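Local coordinates for putative peptidyl-arginine deiminase family protein (Campylobacter jejuni subsp. jejuni serotype O:2, PDB 6B2W) that probably hydrolyses agmatine to N-carbamoylputrescine and ammonia in polyamine biosynthesis, and here holds agmatine in its active-site pocket, at residues 47-52 against 71-76; 161-166 against 205-210; 196-201 against 229-234; 272-277 against 320-325. The protein carries 1 engineered substitution. All coordinates share one frame; numbering follows the deposited sequence.

In the fold
From the N terminus, contact 1 comes first: it brings the C-terminal part of helix 37-52 against the lead-in to strand 76-80, closing a loop that contains strand 56-61 and helix 64-67. Contact 2 then joins helix 161-164 to the loop before strand 212-216. Contact 3 crosses it, since 196-201 lies between the two segments of contact 2, while its partner 229-234, at the start of helix 233-244, comes after them. Contact 4 follows in series and closes 272-277 onto 320-325 near the centre of the chain. It packs on Phe47 and Val51 of contact 1, while its Asn272 and His322 probably hydrogen-bond to Asp209 of contact 2; contacts 2 and 4 both touch agmatine.

Contact 1 (47-52 against 71-76); sequences FVKVVS and KDIKNV
Ile73 lies against the C-terminal part of helix 37-52 and uses each branch on a different residue. Its CD1 touches Lys49 CG at 3.8 Å, where the extended methylene chain of the lysine crosses it at about a right angle, and Ile73 CG2 meets Ser52 OG at 3.5 Å. Nearby, Val76 CG2 sits 4.0 Å from Val48 CG1, two compact branched side chains that also cross nearly perpendicularly. The loop backbone presses close too, Lys74 O coming within 3.3 Å of Ser52 CB, which suits a residue as small as serine. With chi1 at 63°, Ser52 OG turns back to the preceding turn and donates to Lys49 O (2.7 Å) from above the carbonyl plane. Asn75, whose backbone is in the left-handed helical region that asparagine adopts readily, directs ND2 to Ser52 O over 3.2 Å in a weak hydrogen bond. Further out, Val48 and Val76 both rest on Leu59, and the backbone of Asn75 bonds to Val57, so the loop joins the mixed sheet where strand 76-80 runs parallel to 56-61. Because the one polar link is weak, cohesion here probably comes chiefly from apolar packing, with Lys49 giving its methylenes at the exposed rim.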
loop_
_atom_site.group_PDB
_atom_site.type_symbol
_atom_site.label_atom_id
_atom_site.label_comp_id
_atom_site.label_asym_id
_atom_site.label_seq_id
_atom_site.Cartn_x
_atom_site.Cartn_y
_atom_site.Cartn_z
ATOM N N PHE A 47 3.424 -8.632 13.072
ATOM C CA PHE A 47 2.443 -8.030 12.166
ATOM C C PHE A 47 1.252 -8.970 11.958
ATOM O O PHE A 47 0.102 -8.588 12.180
ATOM C CB PHE A 47 3.135 -7.691 10.830
ATOM C CG PHE A 47 2.301 -6.875 9.865
ATOM C CD1 PHE A 47 1.224 -6.100 10.286
ATOM C CD2 PHE A 47 2.642 -6.853 8.517
ATOM C CE1 PHE A 47 0.490 -5.358 9.377
ATOM C CE2 PHE A 47 1.916 -6.105 7.609
ATOM C CZ PHE A 47 0.839 -5.355 8.039
ATOM N N VAL A 48 1.540 -10.209 11.570
ATOM C CA VAL A 48 0.499 -11.200 11.312
ATOM C C VAL A 48 -0.343 -11.510 12.559
ATOM O O VAL A 48 -1.566 -11.621 12.466
ATOM C CB VAL A 48 1.097 -12.501 10.736
ATOM C CG1 VAL A 48 0.049 -13.606 10.666
ATOM C CG2 VAL A 48 1.665 -12.252 9.350
ATOM N N LYS A 49 0.303 -11.653 13.716
ATOM C CA LYS A 49 -0.420 -11.928 14.962
ATOM C C LYS A 49 -1.384 -10.801 15.333
ATOM O O LYS A 49 -2.491 -11.056 15.807
ATOM C CB LYS A 49 0.553 -12.188 16.120
ATOM C CG LYS A 49 1.167 -13.579 16.100
ATOM C CD LYS A 49 2.078 -13.815 17.295
ATOM C CE LYS A 49 2.902 -15.084 17.116
ATOM N NZ LYS A 49 3.512 -15.568 18.390
ATOM N N VAL A 50 -0.963 -9.560 15.109
ATOM C CA VAL A 50 -1.801 -8.401 15.407
ATOM C C VAL A 50 -3.020 -8.362 14.485
ATOM O O VAL A 50 -4.148 -8.236 14.959
ATOM C CB VAL A 50 -1.007 -7.083 15.298
ATOM C CG1 VAL A 50 -1.937 -5.878 15.342
ATOM C CG2 VAL A 50 0.021 -6.993 16.418
ATOM N N VAL A 51 -2.793 -8.484 13.179
ATOM C CA VAL A 51 -3.887 -8.456 12.200
ATOM C C VAL A 51 -4.875 -9.605 12.410
ATOM O O VAL A 51 -6.086 -9.399 12.360
ATOM C CB VAL A 51 -3.361 -8.498 10.745
ATOM C CG1 VAL A 51 -4.507 -8.663 9.753
ATOM C CG2 VAL A 51 -2.573 -7.236 10.421
ATOM N N SER A 52 -4.353 -10.805 12.657
ATOM C CA SER A 52 -5.174 -12.015 12.819
ATOM C C SER A 52 -6.257 -11.922 13.900
ATOM O O SER A 52 -7.260 -12.628 13.834
ATOM C CB SER A 52 -4.279 -13.220 13.118
ATOM O OG SER A 52 -3.584 -13.052 14.343
ATOM N N LYS A 71 2.572 -21.307 12.179
ATOM C CA LYS A 71 1.635 -22.435 12.194
ATOM C C LYS A 71 0.521 -22.342 13.242
ATOM O O LYS A 71 -0.604 -22.773 12.978
ATOM C CB LYS A 71 2.378 -23.773 12.337
ATOM C CG LYS A 71 3.195 -23.942 13.613
ATOM C CD LYS A 71 3.321 -25.411 14.002
ATOM C CE LYS A 71 2.098 -25.891 14.771
ATOM N NZ LYS A 71 1.973 -27.374 14.816
ATOM N N ASP A 72 0.823 -21.785 14.415
ATOM C CA ASP A 72 -0.142 -21.754 15.524
ATOM C C ASP A 72 -0.742 -20.362 15.747
ATOM O O ASP A 72 -0.833 -19.885 16.882
ATOM C CB ASP A 72 0.510 -22.275 16.819
ATOM C CG ASP A 72 0.467 -23.797 16.937
ATOM O OD1 ASP A 72 -0.344 -24.448 16.236
ATOM O OD2 ASP A 72 1.248 -24.344 17.749
ATOM N N ILE A 73 -1.169 -19.724 14.660
ATOM C CA ILE A 73 -1.815 -18.418 14.731
ATOM C C ILE A 73 -3.232 -18.539 14.180
ATOM O O ILE A 73 -3.427 -18.961 13.040
ATOM C CB ILE A 73 -1.025 -17.352 13.945
ATOM C CG1 ILE A 73 0.394 -17.228 14.508
ATOM C CG2 ILE A 73 -1.727 -16.002 14.013
ATOM C CD1 ILE A 73 1.344 -16.446 13.627
ATOM N N LYS A 74 -4.212 -18.180 15.007
ATOM C CA LYS A 74 -5.625 -18.170 14.611
ATOM C C LYS A 74 -5.852 -17.334 13.350
ATOM O O LYS A 74 -5.141 -16.360 13.119
ATOM C CB LYS A 74 -6.496 -17.621 15.750
ATOM C CG LYS A 74 -6.136 -16.203 16.204
ATOM C CD LYS A 74 -7.202 -15.577 17.097
ATOM C CE LYS A 74 -8.414 -15.098 16.305
ATOM N NZ LYS A 74 -9.285 -14.192 17.106
ATOM N N ASN A 75 -6.842 -17.725 12.546
ATOM C CA ASN A 75 -7.246 -16.973 11.348
ATOM C C ASN A 75 -6.130 -16.747 10.332
ATOM O O ASN A 75 -6.045 -15.675 9.730
ATOM C CB ASN A 75 -7.836 -15.609 11.734
ATOM C CG ASN A 75 -9.060 -15.724 12.610
ATOM O OD1 ASN A 75 -9.526 -16.824 12.916
ATOM N ND2 ASN A 75 -9.597 -14.579 13.016
ATOM N N VAL A 76 -5.274 -17.744 10.146
ATOM C CA VAL A 76 -4.211 -17.653 9.155
ATOM C C VAL A 76 -4.340 -18.810 8.179
ATOM O O VAL A 76 -4.484 -19.961 8.586
ATOM C CB VAL A 76 -2.811 -17.661 9.805
ATOM C CG1 VAL A 76 -1.720 -17.569 8.746
ATOM C CG2 VAL A 76 -2.679 -16.505 10.785
#

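Contact 2 (161-166 against 205-210). With AG2 (agmatine), chain C.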
loop_
_atom_site.group_PDB
_atom_site.type_symbol
_atom_site.label_atom_id
_atom_site.label_comp_id
_atom_site.label_asym_id
_atom_site.label_seq_id
_atom_site.Cartn_x
_atom_site.Cartn_y
_atom_site.Cartn_z
ATOM N N SER A 161 2.742 12.618 -9.215
ATOM C CA SER A 161 3.113 12.811 -10.620
ATOM C C SER A 161 4.448 12.158 -10.969
ATOM O O SER A 161 4.586 11.563 -12.040
ATOM C CB SER A 161 3.169 14.299 -10.965
ATOM O OG SER A 161 1.888 14.893 -10.838
ATOM N N HIS A 162 5.421 12.263 -10.067
ATOM C CA HIS A 162 6.764 11.735 -10.321
ATOM C C HIS A 162 6.762 10.230 -10.605
ATOM O O HIS A 162 7.572 9.752 -11.401
ATOM C CB HIS A 162 7.703 12.045 -9.149
ATOM C CG HIS A 162 9.151 11.818 -9.463
ATOM N ND1 HIS A 162 9.774 10.603 -9.269
ATOM C CD2 HIS A 162 10.097 12.650 -9.960
ATOM C CE1 HIS A 162 11.042 10.697 -9.630
ATOM N NE2 HIS A 162 11.263 11.928 -10.053
ATOM N N CYS A 163 5.852 9.498 -9.960
ATOM C CA CYS A 163 5.747 8.044 -10.128
ATOM C C CYS A 163 5.047 7.641 -11.429
ATOM O O CYS A 163 5.630 6.950 -12.265
ATOM C CB CYS A 163 4.999 7.422 -8.943
ATOM S SG CYS A 163 4.933 5.618 -8.988
ATOM N N LEU A 164 3.797 8.066 -11.587
ATOM C CA LEU A 164 2.976 7.630 -12.721
ATOM C C LEU A 164 3.411 8.216 -14.065
ATOM O O LEU A 164 3.216 7.582 -15.100
ATOM C CB LEU A 164 1.500 7.958 -12.475
ATOM C CG LEU A 164 0.804 7.264 -11.298
ATOM C CD1 LEU A 164 -0.693 7.519 -11.364
ATOM C CD2 LEU A 164 1.073 5.767 -11.271
ATOM N N LEU A 165 3.995 9.414 -14.053
ATOM C CA LEU A 165 4.491 10.038 -15.285
ATOM C C LEU A 165 5.978 9.761 -15.536
ATOM O O LEU A 165 6.598 10.416 -16.377
ATOM C CB LEU A 165 4.239 11.548 -15.263
ATOM C CG LEU A 165 2.821 12.007 -14.911
ATOM C CD1 LEU A 165 2.674 13.493 -15.198
ATOM C CD2 LEU A 165 1.754 11.219 -15.662
ATOM N N ASN A 166 6.539 8.785 -14.826
ATOM C CA ASN A 166 7.941 8.419 -14.995
ATOM C C ASN A 166 8.133 7.628 -16.286
ATOM O O ASN A 166 7.293 6.802 -16.649
ATOM C CB ASN A 166 8.425 7.604 -13.791
ATOM C CG ASN A 166 9.928 7.683 -13.595
ATOM O OD1 ASN A 166 10.698 7.211 -14.430
ATOM N ND2 ASN A 166 10.354 8.277 -12.483
ATOM N N ASP A 205 10.099 5.642 -6.851
ATOM C CA ASP A 205 9.805 6.885 -7.569
ATOM C C ASP A 205 8.632 7.668 -6.967
ATOM O O ASP A 205 7.808 8.212 -7.698
ATOM C CB ASP A 205 9.582 6.623 -9.069
ATOM C CG ASP A 205 10.724 5.844 -9.698
ATOM O OD1 ASP A 205 11.857 6.376 -9.728
ATOM O OD2 ASP A 205 10.495 4.700 -10.158
ATOM N N HIS A 206 8.574 7.716 -5.634
ATOM C CA HIS A 206 7.711 8.647 -4.878
ATOM C C HIS A 206 6.262 8.174 -4.707
ATOM O O HIS A 206 5.324 8.959 -4.868
ATOM C CB HIS A 206 7.707 10.050 -5.509
ATOM C CG HIS A 206 9.059 10.687 -5.619
ATOM N ND1 HIS A 206 10.242 10.008 -5.414
ATOM C CD2 HIS A 206 9.407 11.955 -5.942
ATOM C CE1 HIS A 206 11.258 10.833 -5.591
ATOM N NE2 HIS A 206 10.777 12.021 -5.915
ATOM N N HIS A 207 6.085 6.904 -4.356
ATOM C CA HIS A 207 4.753 6.330 -4.128
ATOM C C HIS A 207 3.930 7.148 -3.155
ATOM O O HIS A 207 4.423 7.553 -2.104
ATOM C CB HIS A 207 4.862 4.926 -3.547
ATOM C CG HIS A 207 4.790 3.838 -4.566
ATOM N ND1 HIS A 207 4.546 2.529 -4.220
ATOM C CD2 HIS A 207 4.913 3.857 -5.913
ATOM C CE1 HIS A 207 4.536 1.784 -5.309
ATOM N NE2 HIS A 207 4.752 2.565 -6.352
ATOM N N ILE A 208 2.659 7.346 -3.492
ATOM C CA ILE A 208 1.761 8.132 -2.659
ATOM C C ILE A 208 1.571 7.512 -1.269
ATOM O O ILE A 208 1.288 8.233 -0.314
ATOM C CB ILE A 208 0.388 8.332 -3.346
ATOM C CG1 ILE A 208 -0.380 9.509 -2.732
ATOM C CG2 ILE A 208 -0.447 7.060 -3.271
ATOM C CD1 ILE A 208 0.216 10.866 -3.032
ATOM N N ASP A 209 1.739 6.193 -1.143
ATOM C CA ASP A 209 1.555 5.536 0.157
ATOM C C ASP A 209 2.720 5.746 1.140
ATOM O O ASP A 209 2.696 5.208 2.249
ATOM C CB ASP A 209 1.204 4.046 -0.011
ATOM C CG ASP A 209 2.416 3.153 -0.270
ATOM O OD1 ASP A 209 3.514 3.646 -0.616
ATOM O OD2 ASP A 209 2.252 1.926 -0.122
ATOM N N THR A 210 3.732 6.512 0.734
ATOM C CA THR A 210 4.772 6.982 1.649
ATOM C C THR A 210 4.595 8.459 2.015
ATOM O O THR A 210 5.336 8.979 2.849
ATOM C CB THR A 210 6.182 6.809 1.040
ATOM O OG1 THR A 210 6.312 7.624 -0.134
ATOM C CG2 THR A 210 6.448 5.349 0.685
HETATM N N AG2 C . 13.177 -3.824 -3.230
HETATM C CA AG2 C . 12.795 -2.408 -3.263
HETATM C CB AG2 C . 11.272 -2.248 -3.283
HETATM C CG AG2 C . 10.821 -1.191 -2.268
HETATM C CD AG2 C . 9.334 -1.363 -1.967
HETATM N NE AG2 C . 8.569 -0.192 -2.421
HETATM C CZ AG2 C . 7.248 -0.057 -2.254
HETATM N NH1 AG2 C . 6.623 1.032 -2.687
HETATM N NH2 AG2 C . 6.527 -1.015 -1.670
#
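The imidazoles of His162 and His206 lie face to face in an offset stack, centroids 4.0 Å apart and planes inclined by only 16°. His162 brings its ring there with CG anti to the backbone N (chi1 -167°), which also aims its edge at the loop: ND1 makes a long, weak but fairly straight hydrogen bond of 3.5 Å to Asp205 O, in the plane of the ring. The packing is tightest at the neighbouring residue, where Cys163 CB approaches the same Asp205 O to 3.2 Å. The thiol turns on to the edge of the His207 ring, where a slim sulfur fits beside the imidazole, Cys163 SG lying 3.5 Å from His207 CD2.

His207 belongs to the agmatine pocket of this guanidino-modifying, pentein-type fold. Its ND1 stands 3.0 Å from NH1 of the ligand, while NE2 is hydrogen-bonded to Glu145. The backbone behind the ring is held as well: His207 O takes bonds from Thr210 N and from Thr210 OG1, the latter 2.7 Å long and in the carbonyl plane, so the threonine closes the turn with its own hydroxyl.

The stack lies at the exposed rim, yet the looser fit is beside it: Asn166 ND2 remains 3.7 Å from Asp205 OD1, their flat groups turned well out of parallel. The asparagine instead bonds weakly to His162 O, and the Asp205 carboxylate is engaged by salt bridges to Arg169 and Lys115.

Contact 3 (196-201 against 229-234)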
loop_
_atom_site.group_PDB
_atom_site.type_symbol
_atom_site.label_atom_id
_atom_site.label_comp_id
_atom_site.label_asym_id
_atom_site.label_seq_id
_atom_site.Cartn_x
_atom_site.Cartn_y
_atom_site.Cartn_z
ATOM N N ASN A 196 5.026 17.633 -5.614
ATOM C CA ASN A 196 6.137 17.656 -4.664
ATOM C C ASN A 196 6.063 16.558 -3.611
ATOM O O ASN A 196 4.984 16.050 -3.296
ATOM C CB ASN A 196 6.179 19.009 -3.954
ATOM C CG ASN A 196 6.643 20.128 -4.860
ATOM O OD1 ASN A 196 5.878 21.025 -5.196
ATOM N ND2 ASN A 196 7.904 20.076 -5.262
ATOM N N GLY A 197 7.225 16.207 -3.067
ATOM C CA GLY A 197 7.311 15.323 -1.914
ATOM C C GLY A 197 7.952 13.985 -2.217
ATOM O O GLY A 197 7.716 13.397 -3.273
ATOM N N PHE A 198 8.768 13.513 -1.277
ATOM C CA PHE A 198 9.367 12.181 -1.345
ATOM C C PHE A 198 9.836 11.734 0.035
ATOM O O PHE A 198 9.826 12.518 0.983
ATOM C CB PHE A 198 10.545 12.164 -2.323
ATOM C CG PHE A 198 11.656 13.109 -1.957
ATOM C CD1 PHE A 198 11.658 14.414 -2.428
ATOM C CD2 PHE A 198 12.705 12.689 -1.149
ATOM C CE1 PHE A 198 12.681 15.286 -2.095
ATOM C CE2 PHE A 198 13.730 13.557 -0.812
ATOM C CZ PHE A 198 13.719 14.857 -1.286
ATOM N N ILE A 199 10.228 10.467 0.136
ATOM C CA ILE A 199 10.895 9.939 1.325
ATOM C C ILE A 199 12.211 9.297 0.872
ATOM O O ILE A 199 12.237 8.533 -0.091
ATOM C CB ILE A 199 10.019 8.908 2.073
ATOM C CG1 ILE A 199 8.663 9.512 2.469
ATOM C CG2 ILE A 199 10.739 8.383 3.308
ATOM C CD1 ILE A 199 8.720 10.572 3.552
ATOM N N LYS A 200 13.288 9.576 1.601
ATOM C CA LYS A 200 14.648 9.313 1.137
ATOM C C LYS A 200 15.010 7.894 1.528
ATOM O O LYS A 200 15.058 7.567 2.711
ATOM C CB LYS A 200 15.634 10.305 1.760
ATOM C CG LYS A 200 17.092 10.073 1.388
ATOM C CD LYS A 200 17.381 10.465 -0.054
ATOM C CE LYS A 200 18.860 10.303 -0.377
ATOM N NZ LYS A 200 19.183 10.723 -1.769
ATOM N N GLY A 201 15.282 7.068 0.524
ATOM C CA GLY A 201 15.374 5.622 0.699
ATOM C C GLY A 201 14.320 4.931 -0.149
ATOM O O GLY A 201 14.460 3.762 -0.495
ATOM N N GLU A 229 16.756 21.704 8.429
ATOM C CA GLU A 229 18.023 21.376 7.774
ATOM C C GLU A 229 17.972 20.015 7.081
ATOM O O GLU A 229 18.900 19.642 6.367
ATOM C CB GLU A 229 19.152 21.401 8.802
ATOM C CG GLU A 229 19.396 22.787 9.381
ATOM C CD GLU A 229 19.856 22.755 10.825
ATOM O OE1 GLU A 229 20.625 21.839 11.189
ATOM O OE2 GLU A 229 19.447 23.656 11.593
ATOM N N ASP A 230 16.886 19.281 7.303
ATOM C CA ASP A 230 16.657 18.005 6.644
ATOM C C ASP A 230 16.250 18.258 5.193
ATOM O O ASP A 230 15.543 19.221 4.898
ATOM C CB ASP A 230 15.553 17.250 7.387
ATOM C CG ASP A 230 15.511 15.773 7.047
ATOM O OD1 ASP A 230 15.590 15.427 5.851
ATOM O OD2 ASP A 230 15.380 14.952 7.982
ATOM N N GLU A 231 16.698 17.391 4.289
ATOM C CA GLU A 231 16.353 17.518 2.869
ATOM C C GLU A 231 14.854 17.385 2.598
ATOM O O GLU A 231 14.375 17.818 1.555
ATOM C CB GLU A 231 17.139 16.518 2.006
ATOM C CG GLU A 231 16.885 15.044 2.282
ATOM C CD GLU A 231 17.709 14.135 1.379
ATOM O OE1 GLU A 231 17.792 14.405 0.160
ATOM O OE2 GLU A 231 18.271 13.140 1.887
ATOM N N HIS A 232 14.126 16.791 3.540
ATOM C CA HIS A 232 12.679 16.625 3.420
ATOM C C HIS A 232 11.865 17.891 3.682
ATOM O O HIS A 232 10.681 17.924 3.348
ATOM C CB HIS A 232 12.197 15.529 4.374
ATOM C CG HIS A 232 12.731 14.176 4.041
ATOM N ND1 HIS A 232 13.655 13.522 4.826
ATOM C CD2 HIS A 232 12.490 13.366 2.986
ATOM C CE1 HIS A 232 13.947 12.358 4.274
ATOM N NE2 HIS A 232 13.253 12.241 3.158
ATOM N N TYR A 233 12.475 18.922 4.268
ATOM C CA TYR A 233 11.710 20.084 4.734
ATOM C C TYR A 233 10.843 20.730 3.654
ATOM O O TYR A 233 9.618 20.604 3.699
ATOM C CB TYR A 233 12.600 21.145 5.394
ATOM C CG TYR A 233 11.780 22.219 6.077
ATOM C CD1 TYR A 233 11.138 21.958 7.279
ATOM C CD2 TYR A 233 11.618 23.481 5.509
ATOM C CE1 TYR A 233 10.372 22.921 7.911
ATOM C CE2 TYR A 233 10.855 24.454 6.136
ATOM C CZ TYR A 233 10.231 24.165 7.336
ATOM O OH TYR A 233 9.467 25.113 7.976
ATOM N N LEU A 234 11.458 21.416 2.692
ATOM C CA LEU A 234 10.672 22.185 1.718
ATOM C C LEU A 234 9.957 21.331 0.650
ATOM O O LEU A 234 8.931 21.763 0.118
ATOM C CB LEU A 234 11.486 23.341 1.101
ATOM C CG LEU A 234 12.633 23.126 0.107
ATOM C CD1 LEU A 234 12.130 22.754 -1.282
ATOM C CD2 LEU A 234 13.464 24.398 0.015
#
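Two first torsions bring Phe198 and His232 together: chi1 of 60° tucks the phenyl ring between its own backbone N and carbonyl carbon, and chi1 of -65° swings the imidazole toward the 196-201 backbone. Phe198 CE2 then meets His232 CD2 at 4.0 Å, with the ring planes at an oblique 48°. Histidine suits this place because its rim can serve several partners. Its CD2 lies 3.4 Å from Phe198 O, and NE2, met in the ring plane, accepts a weak hydrogen bond of 3.1 Å from Lys200 N. On the other side of the imidazole, ND1 donates, again weakly, to Asp230 OD1 at 2.9 Å, a pattern consistent with a neutral ring protonated at ND1. The same OD1 takes a nearly straight bond from His232 N, a capping bond that secures the type I turn from Asp230 to Tyr233.

At the exposed rim, Lys200 bends at chi2 and crosses Glu231 at about a right angle. The carboxylate meets its methylenes, Glu231 OE2 lying 3.3 Å from Lys200 CG. The charged ends, Lys200 NZ and Glu231 OE1, stay 4.4 Å apart, beyond a salt bridge.

Asp230 has a second partner in Arg265, while Phe198 rests on Pro235 of helix 233-244, so the contact ties the start of that helix to the loop between strands 190-194 and 212-216.

Contact 4 (272-277 against 320-325); sequences NFVFIN and SLHSSC. Engineered in segment 320-325: Ser323 (natural residue Cys). With AG2 (agmatine), chain C.
Part of the agmatine pocket in this pentein-type fold is built where Asn272 meets the turn 320-325. Asn272 OD1 reaches the backbone of that turn, whose residues 321-323 have helical angles, and takes a nearly straight hydrogen bond of 3.0 Å from Ser323 N. The backbone joins in, His322 N donating to Asn272 O at 3.0 Å from above the carbonyl plane. An asparagine amide suits this role because its other end can donate: ND2 bonds to Asp209 O, which fixes the flip of the group. Ser323, engineered in place of the natural cysteine, is thereby held with its OG 3.2 Å from NH2 of agmatine and its CB 3.1 Å from the same nitrogen.

The neighbouring His322 crosses Asn272 at about a right angle, amide and imidazole planes 86° apart. A chi1 of -170° swings the ring away from its own backbone N and beside the incoming strand, His322 CD2 being 3.1 Å from Phe273 O, and its ring nitrogens ND1 and NE2 bond to Asp209 and Glu15. Beyond it the contact becomes apolar, as Val274 CG2 packs 3.8 Å from Cys325 SG.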
loop_
_atom_site.group_PDB
_atom_site.type_symbol
_atom_site.label_atom_id
_atom_site.label_comp_id
_atom_site.label_asym_id
_atom_site.label_seq_id
_atom_site.Cartn_x
_atom_site.Cartn_y
_atom_site.Cartn_z
ATOM N N ASN A 272 2.681 4.932 5.729
ATOM C CA ASN A 272 2.586 3.558 5.232
ATOM C C ASN A 272 1.862 2.629 6.221
ATOM O O ASN A 272 2.328 1.523 6.498
ATOM C CB ASN A 272 3.991 3.034 4.906
ATOM C CG ASN A 272 3.998 2.029 3.770
ATOM O OD1 ASN A 272 4.154 0.830 3.982
ATOM N ND2 ASN A 272 3.830 2.516 2.554
ATOM N N PHE A 273 0.717 3.085 6.733
ATOM C CA PHE A 273 -0.148 2.286 7.617
ATOM C C PHE A 273 -1.189 1.500 6.816
ATOM O O PHE A 273 -1.316 1.686 5.607
ATOM C CB PHE A 273 -0.852 3.177 8.655
ATOM C CG PHE A 273 -1.527 4.401 8.074
ATOM C CD1 PHE A 273 -2.551 4.285 7.135
ATOM C CD2 PHE A 273 -1.152 5.675 8.493
ATOM C CE1 PHE A 273 -3.169 5.411 6.616
ATOM C CE2 PHE A 273 -1.769 6.803 7.977
ATOM C CZ PHE A 273 -2.776 6.672 7.035
ATOM N N VAL A 274 -1.948 0.638 7.488
ATOM C CA VAL A 274 -2.976 -0.153 6.809
ATOM C C VAL A 274 -4.238 -0.364 7.648
ATOM O O VAL A 274 -4.175 -0.783 8.809
ATOM C CB VAL A 274 -2.431 -1.523 6.346
ATOM C CG1 VAL A 274 -1.759 -2.266 7.489
ATOM C CG2 VAL A 274 -3.543 -2.366 5.726
ATOM N N PHE A 275 -5.385 -0.078 7.034
ATOM C CA PHE A 275 -6.673 -0.334 7.654
ATOM C C PHE A 275 -6.999 -1.812 7.546
ATOM O O PHE A 275 -6.815 -2.423 6.496
ATOM C CB PHE A 275 -7.791 0.456 6.973
ATOM C CG PHE A 275 -7.811 1.919 7.309
ATOM C CD1 PHE A 275 -7.091 2.829 6.552
ATOM C CD2 PHE A 275 -8.583 2.390 8.360
ATOM C CE1 PHE A 275 -7.125 4.180 6.849
ATOM C CE2 PHE A 275 -8.621 3.737 8.662
ATOM C CZ PHE A 275 -7.893 4.634 7.905
ATOM N N ILE A 276 -7.468 -2.371 8.652
ATOM C CA ILE A 276 -8.118 -3.667 8.668
ATOM C C ILE A 276 -9.426 -3.464 9.434
ATOM O O ILE A 276 -9.714 -2.348 9.873
ATOM C CB ILE A 276 -7.229 -4.748 9.314
ATOM C CG1 ILE A 276 -6.870 -4.394 10.759
ATOM C CG2 ILE A 276 -5.958 -4.929 8.504
ATOM C CD1 ILE A 276 -6.165 -5.513 11.496
ATOM N N ASN A 277 -10.218 -4.518 9.594
ATOM C CA ASN A 277 -11.500 -4.394 10.288
ATOM C C ASN A 277 -11.317 -3.956 11.735
ATOM O O ASN A 277 -10.623 -4.616 12.502
ATOM C CB ASN A 277 -12.275 -5.710 10.238
ATOM C CG ASN A 277 -12.686 -6.087 8.831
ATOM O OD1 ASN A 277 -12.815 -5.229 7.957
ATOM N ND2 ASN A 277 -12.884 -7.377 8.600
ATOM N N SER A 320 7.449 -0.365 3.854
ATOM C CA SER A 320 6.963 -0.528 5.220
ATOM C C SER A 320 5.696 -1.393 5.237
ATOM O O SER A 320 5.494 -2.207 4.335
ATOM C CB SER A 320 6.746 0.841 5.864
ATOM O OG SER A 320 6.583 0.732 7.265
ATOM N N LEU A 321 4.848 -1.225 6.251
ATOM C CA LEU A 321 3.740 -2.159 6.493
ATOM C C LEU A 321 2.730 -2.209 5.358
ATOM O O LEU A 321 2.378 -3.295 4.893
ATOM C CB LEU A 321 3.017 -1.825 7.802
ATOM C CG LEU A 321 3.828 -1.937 9.099
ATOM C CD1 LEU A 321 2.941 -1.608 10.290
ATOM C CD2 LEU A 321 4.440 -3.318 9.268
ATOM N N HIS A 322 2.269 -1.044 4.914
ATOM C CA HIS A 322 1.281 -0.965 3.832
ATOM C C HIS A 322 1.814 -1.603 2.552
ATOM O O HIS A 322 1.117 -2.369 1.894
ATOM C CB HIS A 322 0.897 0.487 3.566
ATOM C CG HIS A 322 -0.269 0.647 2.646
ATOM N ND1 HIS A 322 -0.140 1.143 1.368
ATOM C CD2 HIS A 322 -1.585 0.383 2.817
ATOM C CE1 HIS A 322 -1.327 1.180 0.792
ATOM N NE2 HIS A 322 -2.221 0.724 1.649
ATOM N N SER A 323 3.058 -1.280 2.218
ATOM C CA SER A 323 3.784 -1.910 1.116
ATOM C C SER A 323 3.793 -3.447 1.161
ATOM O O SER A 323 3.808 -4.105 0.123
ATOM C CB SER A 323 5.231 -1.428 1.144
ATOM O OG SER A 323 5.308 -0.011 1.061
ATOM N N SER A 324 3.807 -4.011 2.365
ATOM C CA SER A 324 3.935 -5.453 2.550
ATOM C C SER A 324 2.605 -6.195 2.665
ATOM O O SER A 324 2.582 -7.336 3.112
ATOM C CB SER A 324 4.771 -5.734 3.798
ATOM O OG SER A 324 6.014 -5.062 3.727
ATOM N N CYS A 325 1.499 -5.571 2.267
ATOM C CA CYS A 325 0.207 -6.247 2.325
ATOM C C CYS A 325 -0.786 -5.738 1.282
ATOM O O CYS A 325 -0.577 -4.695 0.662
ATOM C CB CYS A 325 -0.389 -6.126 3.730
ATOM S SG CYS A 325 -0.734 -4.435 4.265
HETATM N N AG2 C . 13.177 -3.824 -3.230
HETATM C CA AG2 C . 12.795 -2.408 -3.263
HETATM C CB AG2 C . 11.272 -2.248 -3.283
HETATM C CG AG2 C . 10.821 -1.191 -2.268
HETATM C CD AG2 C . 9.334 -1.363 -1.967
HETATM N NE AG2 C . 8.569 -0.192 -2.421
HETATM C CZ AG2 C . 7.248 -0.057 -2.254
HETATM N NH1 AG2 C . 6.623 1.032 -2.687
HETATM N NH2 AG2 C . 6.527 -1.015 -1.670
#